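Carboxylesterase (Uncultured bacterium, PDB 5GMX) hydrolyses carboxylic esters as a family VIII carboxylesterase of the serine beta-lactamase fold and also acts on oxyimino cephalosporins. Local coordinates at residues A[71-76]-A[201-206]; A[181-186]-A[262-267]. All coordinates share one frame; numbering follows the deposited sequence.

Interaction 1. Residues A[71-76]-A[201-206]. With PMS (phenylmethanesulfonic acid), chain C.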
ATOM      1  N   SER A  71       5.430   0.312  -1.412  1.00 16.43           N
ATOM      2  CA  SER A  71       4.706  -0.473  -0.407  1.00 17.68           C
ATOM      3  C   SER A  71       3.389   0.149   0.050  1.00 14.99           C
ATOM      4  O   SER A  71       2.638  -0.469   0.803  1.00 16.42           O
ATOM      5  CB  SER A  71       5.593  -0.730   0.803  1.00 20.43           C
ATOM      6  OG  SER A  71       6.746  -1.464   0.413  1.00 34.73           O
ATOM      7  N   THR A  72       3.101   1.369  -0.389  1.00 17.26           N
ATOM      8  CA  THR A  72       1.769   1.932  -0.182  1.00 13.67           C
ATOM      9  C   THR A  72       0.735   0.944  -0.759  1.00 12.06           C
ATOM     10  O   THR A  72      -0.357   0.744  -0.197  1.00 12.08           O
ATOM     11  CB  THR A  72       1.647   3.335  -0.830  1.00 18.48           C
ATOM     12  OG1 THR A  72       2.611   4.224  -0.236  1.00 16.11           O
ATOM     13  CG2 THR A  72       0.244   3.906  -0.651  1.00 15.44           C
ATOM     14  N   THR A  73       1.125   0.286  -1.850  1.00 13.19           N
ATOM     15  CA  THR A  73       0.316  -0.755  -2.489  1.00 13.78           C
ATOM     16  C   THR A  73      -0.112  -1.882  -1.538  1.00 15.25           C
ATOM     17  O   THR A  73      -1.183  -2.464  -1.715  1.00 15.01           O
ATOM     18  CB  THR A  73       1.074  -1.387  -3.689  1.00 17.64           C
ATOM     19  OG1 THR A  73       1.715  -0.356  -4.450  1.00 14.07           O
ATOM     20  CG2 THR A  73       0.125  -2.155  -4.595  1.00 16.31           C
ATOM     21  N   LYS A  74       0.716  -2.198  -0.542  1.00 12.65           N
ATOM     22  CA  LYS A  74       0.391  -3.295   0.365  1.00 14.40           C
ATOM     23  C   LYS A  74      -0.933  -3.012   1.067  1.00 12.70           C
ATOM     24  O   LYS A  74      -1.747  -3.925   1.239  1.00 13.83           O
ATOM     25  CB  LYS A  74       1.516  -3.533   1.386  1.00 14.04           C
ATOM     26  CG  LYS A  74       2.781  -4.135   0.767  1.00 13.55           C
ATOM     27  CD  LYS A  74       3.721  -4.676   1.840  1.00 18.51           C
ATOM     28  CE  LYS A  74       4.976  -5.245   1.211  1.00 18.40           C
ATOM     29  NZ  LYS A  74       5.775  -4.161   0.600  1.00 22.42           N
ATOM     30  N   GLY A  75      -1.172  -1.748   1.424  1.00 12.74           N
ATOM     31  CA  GLY A  75      -2.442  -1.406   2.051  1.00 14.15           C
ATOM     32  C   GLY A  75      -3.610  -1.736   1.129  1.00 17.24           C
ATOM     33  O   GLY A  75      -4.637  -2.301   1.537  1.00 17.80           O
HETATM   34  N   MSE A  76      -3.439  -1.412  -0.145  1.00 18.20           N
HETATM   35  CA  MSE A  76      -4.480  -1.701  -1.125  1.00 15.73           C
HETATM   36  C   MSE A  76      -4.735  -3.197  -1.190  1.00 19.03           C
HETATM   37  O   MSE A  76      -5.903  -3.638  -1.188  1.00 18.76           O
HETATM   38  CB  MSE A  76      -4.091  -1.160  -2.495  1.00 18.69           C
HETATM   39  CG  MSE A  76      -3.760   0.326  -2.461  1.00 29.42           C
HETATM   40 SE   MSE A  76      -5.245   1.429  -1.779  1.00 52.03          SE
HETATM   41  CE  MSE A  76      -4.375   3.158  -1.920  1.00 30.15           C
ATOM     42  N   TYR A 201      -5.885   4.738  -9.147  1.00 12.05           N
ATOM     43  CA  TYR A 201      -4.996   3.726  -8.565  1.00 13.88           C
ATOM     44  C   TYR A 201      -5.125   2.387  -9.286  1.00 14.36           C
ATOM     45  O   TYR A 201      -6.210   1.801  -9.354  1.00 15.76           O
ATOM     46  CB  TYR A 201      -5.265   3.531  -7.065  1.00 10.97           C
ATOM     47  CG  TYR A 201      -4.054   2.983  -6.343  1.00 13.50           C
ATOM     48  CD1 TYR A 201      -3.739   1.632  -6.385  1.00 12.85           C
ATOM     49  CD2 TYR A 201      -3.213   3.819  -5.644  1.00 16.98           C
ATOM     50  CE1 TYR A 201      -2.615   1.132  -5.740  1.00 16.52           C
ATOM     51  CE2 TYR A 201      -2.086   3.329  -4.996  1.00 19.28           C
ATOM     52  CZ  TYR A 201      -1.792   1.991  -5.041  1.00 20.52           C
ATOM     53  OH  TYR A 201      -0.663   1.527  -4.382  1.00 15.47           O
ATOM     54  N   TYR A 202      -3.998   1.895  -9.790  1.00 11.59           N
ATOM     55  CA  TYR A 202      -3.954   0.658 -10.560  1.00 13.54           C
ATOM     56  C   TYR A 202      -2.930  -0.333  -9.996  1.00 11.67           C
ATOM     57  O   TYR A 202      -1.841   0.052  -9.583  1.00 12.35           O
ATOM     58  CB  TYR A 202      -3.587   0.937 -12.024  1.00 10.60           C
ATOM     59  CG  TYR A 202      -4.505   1.881 -12.768  1.00 17.26           C
ATOM     60  CD1 TYR A 202      -4.396   3.258 -12.611  1.00 11.90           C
ATOM     61  CD2 TYR A 202      -5.459   1.395 -13.659  1.00 15.42           C
ATOM     62  CE1 TYR A 202      -5.238   4.124 -13.302  1.00 15.15           C
ATOM     63  CE2 TYR A 202      -6.290   2.255 -14.359  1.00 14.20           C
ATOM     64  CZ  TYR A 202      -6.177   3.614 -14.174  1.00 17.37           C
ATOM     65  OH  TYR A 202      -7.001   4.478 -14.872  1.00 17.79           O
ATOM     66  N   ILE A 203      -3.288  -1.609 -10.002  1.00 12.74           N
ATOM     67  CA  ILE A 203      -2.317  -2.672  -9.805  1.00 16.57           C
ATOM     68  C   ILE A 203      -2.298  -3.466 -11.094  1.00 13.94           C
ATOM     69  O   ILE A 203      -3.219  -4.235 -11.370  1.00 15.91           O
ATOM     70  CB  ILE A 203      -2.658  -3.562  -8.602  1.00 12.57           C
ATOM     71  CG1 ILE A 203      -2.764  -2.711  -7.330  1.00 11.54           C
ATOM     72  CG2 ILE A 203      -1.592  -4.651  -8.430  1.00 14.08           C
ATOM     73  CD1 ILE A 203      -3.367  -3.443  -6.148  1.00 15.87           C
ATOM     74  N   GLY A 204      -1.262  -3.245 -11.899  1.00 17.18           N
ATOM     75  CA  GLY A 204      -1.271  -3.690 -13.280  1.00 16.66           C
ATOM     76  C   GLY A 204      -1.845  -2.553 -14.107  1.00 17.24           C
ATOM     77  O   GLY A 204      -3.062  -2.394 -14.191  1.00 18.14           O
ATOM     78  N   LEU A 205      -0.974  -1.728 -14.677  1.00 16.54           N
ATOM     79  CA  LEU A 205      -1.428  -0.544 -15.399  1.00 17.43           C
ATOM     80  C   LEU A 205      -1.696  -0.843 -16.879  1.00 18.12           C
ATOM     81  O   LEU A 205      -0.786  -1.254 -17.604  1.00 19.92           O
ATOM     82  CB  LEU A 205      -0.395   0.578 -15.269  1.00 16.52           C
ATOM     83  CG  LEU A 205      -0.837   1.926 -15.837  1.00 18.96           C
ATOM     84  CD1 LEU A 205      -1.920   2.539 -14.954  1.00 15.20           C
ATOM     85  CD2 LEU A 205       0.345   2.851 -15.982  1.00 18.27           C
ATOM     86  N   PRO A 206      -2.945  -0.638 -17.334  1.00 18.45           N
ATOM     87  CA  PRO A 206      -3.287  -0.816 -18.758  1.00 22.25           C
ATOM     88  C   PRO A 206      -2.444   0.089 -19.661  1.00 19.97           C
ATOM     89  O   PRO A 206      -2.182   1.228 -19.281  1.00 19.57           O
ATOM     90  CB  PRO A 206      -4.771  -0.415 -18.825  1.00 17.85           C
ATOM     91  CG  PRO A 206      -5.280  -0.563 -17.415  1.00 22.35           C
ATOM     92  CD  PRO A 206      -4.106  -0.204 -16.533  1.00 17.99           C
TER
HETATM   93  C   PMS C 401       8.752  -2.058  -0.994  1.00 44.29           C
HETATM   94  S   PMS C 401       8.099  -0.906   0.195  1.00 41.15           S
HETATM   95  C1  PMS C 401      10.261  -2.201  -0.894  1.00 54.11           C
HETATM   96  C2  PMS C 401      11.092  -1.405  -1.671  1.00 49.50           C
HETATM   97  C3  PMS C 401      12.471  -1.539  -1.583  1.00 47.21           C
HETATM   98  C4  PMS C 401      13.025  -2.473  -0.721  1.00 56.63           C
HETATM   99  C5  PMS C 401      12.198  -3.271   0.056  1.00 49.34           C
HETATM  100  C6  PMS C 401      10.821  -3.137  -0.035  1.00 49.11           C
HETATM  101  O2S PMS C 401       8.884  -0.829   1.486  1.00 34.59           O
HETATM  102  O1S PMS C 401       8.222   0.516  -0.299  1.00 31.29           O

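Interaction 2. Residues A[181-186]-A[262-267]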
ATOM      1  N   LYS A 181     -10.286 -13.993 -11.524  1.00 22.95           N
ATOM      2  CA  LYS A 181      -9.721 -12.652 -11.722  1.00 22.03           C
ATOM      3  C   LYS A 181      -8.337 -12.480 -11.100  1.00 21.34           C
ATOM      4  O   LYS A 181      -8.018 -13.126 -10.104  1.00 22.03           O
ATOM      5  CB  LYS A 181     -10.669 -11.597 -11.155  1.00 24.36           C
ATOM      6  CG  LYS A 181     -12.013 -11.533 -11.851  1.00 33.85           C
ATOM      7  CD  LYS A 181     -13.104 -11.096 -10.900  1.00 39.03           C
ATOM      8  CE  LYS A 181     -14.465 -11.121 -11.581  1.00 47.18           C
ATOM      9  NZ  LYS A 181     -14.437 -10.354 -12.858  1.00 47.41           N
ATOM     10  N   SER A 182      -7.526 -11.599 -11.674  1.00 12.35           N
ATOM     11  CA  SER A 182      -6.232 -11.274 -11.077  1.00 19.46           C
ATOM     12  C   SER A 182      -6.438 -10.410  -9.824  1.00 17.77           C
ATOM     13  O   SER A 182      -7.540  -9.900  -9.600  1.00 17.31           O
ATOM     14  CB  SER A 182      -5.338 -10.552 -12.081  1.00 16.00           C
ATOM     15  OG  SER A 182      -5.823  -9.245 -12.321  1.00 17.83           O
ATOM     16  N   LEU A 183      -5.396 -10.234  -9.012  1.00 17.37           N
ATOM     17  CA  LEU A 183      -5.557  -9.407  -7.816  1.00 16.46           C
ATOM     18  C   LEU A 183      -5.870  -7.960  -8.204  1.00 14.83           C
ATOM     19  O   LEU A 183      -6.697  -7.305  -7.565  1.00 16.26           O
ATOM     20  CB  LEU A 183      -4.313  -9.436  -6.922  1.00 17.65           C
ATOM     21  CG  LEU A 183      -4.635  -8.541  -5.708  1.00 23.20           C
ATOM     22  CD1 LEU A 183      -5.441  -9.259  -4.636  1.00 18.99           C
ATOM     23  CD2 LEU A 183      -3.451  -7.847  -5.119  1.00 29.30           C
ATOM     24  N   GLY A 184      -5.229  -7.477  -9.270  1.00 15.86           N
ATOM     25  CA  GLY A 184      -5.499  -6.150  -9.798  1.00 13.82           C
ATOM     26  C   GLY A 184      -6.954  -5.912 -10.191  1.00 18.15           C
ATOM     27  O   GLY A 184      -7.506  -4.829  -9.955  1.00 16.35           O
ATOM     28  N   GLN A 185      -7.580  -6.915 -10.798  1.00 13.71           N
ATOM     29  CA  GLN A 185      -8.977  -6.795 -11.201  1.00 16.86           C
ATOM     30  C   GLN A 185      -9.916  -6.886 -10.003  1.00 16.18           C
ATOM     31  O   GLN A 185     -10.987  -6.287 -10.006  1.00 19.31           O
ATOM     32  CB  GLN A 185      -9.343  -7.851 -12.238  1.00 19.29           C
ATOM     33  CG  GLN A 185      -8.502  -7.820 -13.491  1.00 23.39           C
ATOM     34  CD  GLN A 185      -8.714  -9.070 -14.334  1.00 42.45           C
ATOM     35  OE1 GLN A 185      -9.853  -9.489 -14.565  1.00 41.96           O
ATOM     36  NE2 GLN A 185      -7.616  -9.687 -14.774  1.00 35.48           N
ATOM     37  N   LEU A 186      -9.549  -7.683  -9.007  1.00 14.64           N
ATOM     38  CA  LEU A 186     -10.319  -7.733  -7.769  1.00 15.61           C
ATOM     39  C   LEU A 186     -10.263  -6.381  -7.063  1.00 12.81           C
ATOM     40  O   LEU A 186     -11.270  -5.904  -6.550  1.00 15.63           O
ATOM     41  CB  LEU A 186      -9.807  -8.836  -6.853  1.00 12.51           C
ATOM     42  CG  LEU A 186     -10.128 -10.261  -7.267  1.00 19.74           C
ATOM     43  CD1 LEU A 186      -9.329 -11.252  -6.412  1.00 20.85           C
ATOM     44  CD2 LEU A 186     -11.636 -10.501  -7.131  1.00 15.20           C
ATOM     45  N   GLU A 262       1.615  -7.397 -12.313  1.00 18.73           N
ATOM     46  CA  GLU A 262       0.981  -7.263 -11.011  1.00 18.64           C
ATOM     47  C   GLU A 262       1.954  -7.697  -9.917  1.00 18.28           C
ATOM     48  O   GLU A 262       2.230  -8.879  -9.743  1.00 19.09           O
ATOM     49  CB  GLU A 262      -0.325  -8.052 -10.949  1.00 18.91           C
ATOM     50  CG  GLU A 262      -1.380  -7.459 -11.861  1.00 18.11           C
ATOM     51  CD  GLU A 262      -2.777  -7.956 -11.561  1.00 20.78           C
ATOM     52  OE1 GLU A 262      -3.702  -7.610 -12.336  1.00 26.18           O
ATOM     53  OE2 GLU A 262      -2.957  -8.658 -10.542  1.00 19.66           O
ATOM     54  N   VAL A 263       2.514  -6.708  -9.228  1.00 19.31           N
ATOM     55  CA  VAL A 263       3.407  -6.939  -8.097  1.00 17.16           C
ATOM     56  C   VAL A 263       2.866  -6.133  -6.930  1.00 17.91           C
ATOM     57  O   VAL A 263       3.399  -5.073  -6.599  1.00 21.59           O
ATOM     58  CB  VAL A 263       4.863  -6.519  -8.407  1.00 20.01           C
ATOM     59  CG1 VAL A 263       5.814  -7.033  -7.326  1.00 19.03           C
ATOM     60  CG2 VAL A 263       5.294  -7.061  -9.764  1.00 22.41           C
ATOM     61  N   PRO A 264       1.797  -6.635  -6.302  1.00 17.69           N
ATOM     62  CA  PRO A 264       1.000  -5.867  -5.336  1.00 17.53           C
ATOM     63  C   PRO A 264       1.727  -5.522  -4.026  1.00 19.22           C
ATOM     64  O   PRO A 264       1.160  -4.835  -3.182  1.00 16.28           O
ATOM     65  CB  PRO A 264      -0.195  -6.789  -5.066  1.00 20.17           C
ATOM     66  CG  PRO A 264      -0.213  -7.767  -6.228  1.00 18.33           C
ATOM     67  CD  PRO A 264       1.232  -7.972  -6.546  1.00 18.47           C
ATOM     68  N   GLY A 265       2.958  -5.987  -3.846  1.00 16.94           N
ATOM     69  CA  GLY A 265       3.740  -5.511  -2.723  1.00 17.81           C
ATOM     70  C   GLY A 265       4.420  -4.177  -3.014  1.00 18.98           C
ATOM     71  O   GLY A 265       4.890  -3.509  -2.096  1.00 17.45           O
ATOM     72  N   ALA A 266       4.486  -3.777  -4.285  1.00 19.56           N
ATOM     73  CA  ALA A 266       5.379  -2.676  -4.642  1.00 17.67           C
ATOM     74  C   ALA A 266       5.086  -1.897  -5.930  1.00 14.94           C
ATOM     75  O   ALA A 266       5.739  -0.886  -6.171  1.00 16.46           O
ATOM     76  CB  ALA A 266       6.810  -3.209  -4.714  1.00 15.68           C
ATOM     77  N   ASN A 267       4.150  -2.325  -6.768  1.00 12.17           N
ATOM     78  CA  ASN A 267       4.078  -1.661  -8.067  1.00 18.01           C
ATOM     79  C   ASN A 267       2.772  -0.932  -8.367  1.00 15.24           C
ATOM     80  O   ASN A 267       2.442  -0.685  -9.527  1.00 17.07           O
ATOM     81  CB  ASN A 267       4.393  -2.663  -9.186  1.00 15.11           C
ATOM     82  CG  ASN A 267       3.178  -3.408  -9.689  1.00 17.86           C
ATOM     83  OD1 ASN A 267       2.252  -3.733  -8.933  1.00 14.98           O
ATOM     84  ND2 ASN A 267       3.176  -3.685 -10.992  1.00 18.12           N
TER
HETATM   85  O   HOH W   1      -2.962 -11.398  -9.657  1.00 19.19           O

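Interaction 1. Residues A[71-76]-A[201-206]
M76 and Y201 make the broadest apolar part of this contact, the selenomethionine lying over one face of the tyrosine ring. Its CG approaches CE1 of Y201 to 3.6 Å and makes a CH-pi contact. The SE atom of M76 stands 4.7 Å from the centroid of the Y201 ring, only 5° off the ring normal, a Met-aromatic arrangement at some distance. A bend at chi2 (-58°) carries M76 back across the ring, where CE settles above the rim on the CE2 side. I203 adds aliphatic cover, its CG1 lying 4.0 Å from CG2 of T73.

The polar meeting is at the ring edge, where OG1 of T73 is 3.0 Å from OH of Y201. Each hydroxyl has a hydrogen-bonding partner close by: T69 OG1 for Y201, and the carbonyl of Y70 and the amide of G268 for T73.

S71 and K74 point away from 201-206. OG of S71 is covalently joined to S of the phenylmethanesulfonyl group (1.5 Å), as expected if S71 is the nucleophile. S71 and K74 fit the SxxK pattern of serine beta-lactamases, consistent with the family. The N of S71 gives a weak hydrogen bond to sulfonyl O1S at 3.0 Å, and W344 N is also hydrogen-bonded to the ligand, an arrangement consistent with an oxyanion hole. NZ of K74 is hydrogen-bonded to Y160 OH and to the carbonyl oxygens of A162 and G265.

The contact thus joins the start of helix 72-86 to edge strand 201-202 of the small three-stranded sheet, with I275 and V278 of helix 272-283 and F187 of helix 183-192 closing round M76.

Interaction 2. Residues A[181-186]-A[262-267]
OE2 of E262 is gripped by the amide of G184 and by a water at the beginning of helix 183-192. The N of G184 lies 2.9 Å from OE2 of E262 in a fairly straight bond, 163° at the hydrogen, but the donor stands well above the plane of the carboxylate. The water accepts from the N of L183 and donates to OE2 of E262. The other oxygen, OE1, accepts the hydroxyl of S182, with OG 2.7 Å away on the syn side and 23° out of the carboxylate plane.

S182 is the N-cap of this helix: its OG also accepts from the N of Q185 at 3.3 Å, so one hydroxyl serves both the capping bond and the glutamate. The negative charge of E262 therefore faces the amino end of a helix, where the dipole would probably stabilise it. Extended beyond CG (chi2 -164°), the E262 chain reaches from its loop to this helix end.

Next to these polar bonds, L183 reaches the ring of P264, its CD2 tightly packed at 3.4 Å from CG of P264. W138 of helix 138-146 touches both side chains.

Interaction 1 is wholly buried, whereas interaction 2 is only partly so, with its charged carboxylate held at a helix end. The chemistry follows this difference: aromatic and aliphatic contacts dominate between 71-76 and 201-206, hydrogen bonds to a carboxylate between 181-186 and 262-267. Their segments alternate along the chain, and strand 201-202 is the next regular element after helix 183-192. The two contacts also touch. The carbonyl O of G265 lies 2.9 Å from NZ of K74, a probable hydrogen bond, and CG2 of T73 packs on P264 O. Loop 262-267 thus joins the helix cap of interaction 2 to the reaction centre beside interaction 1.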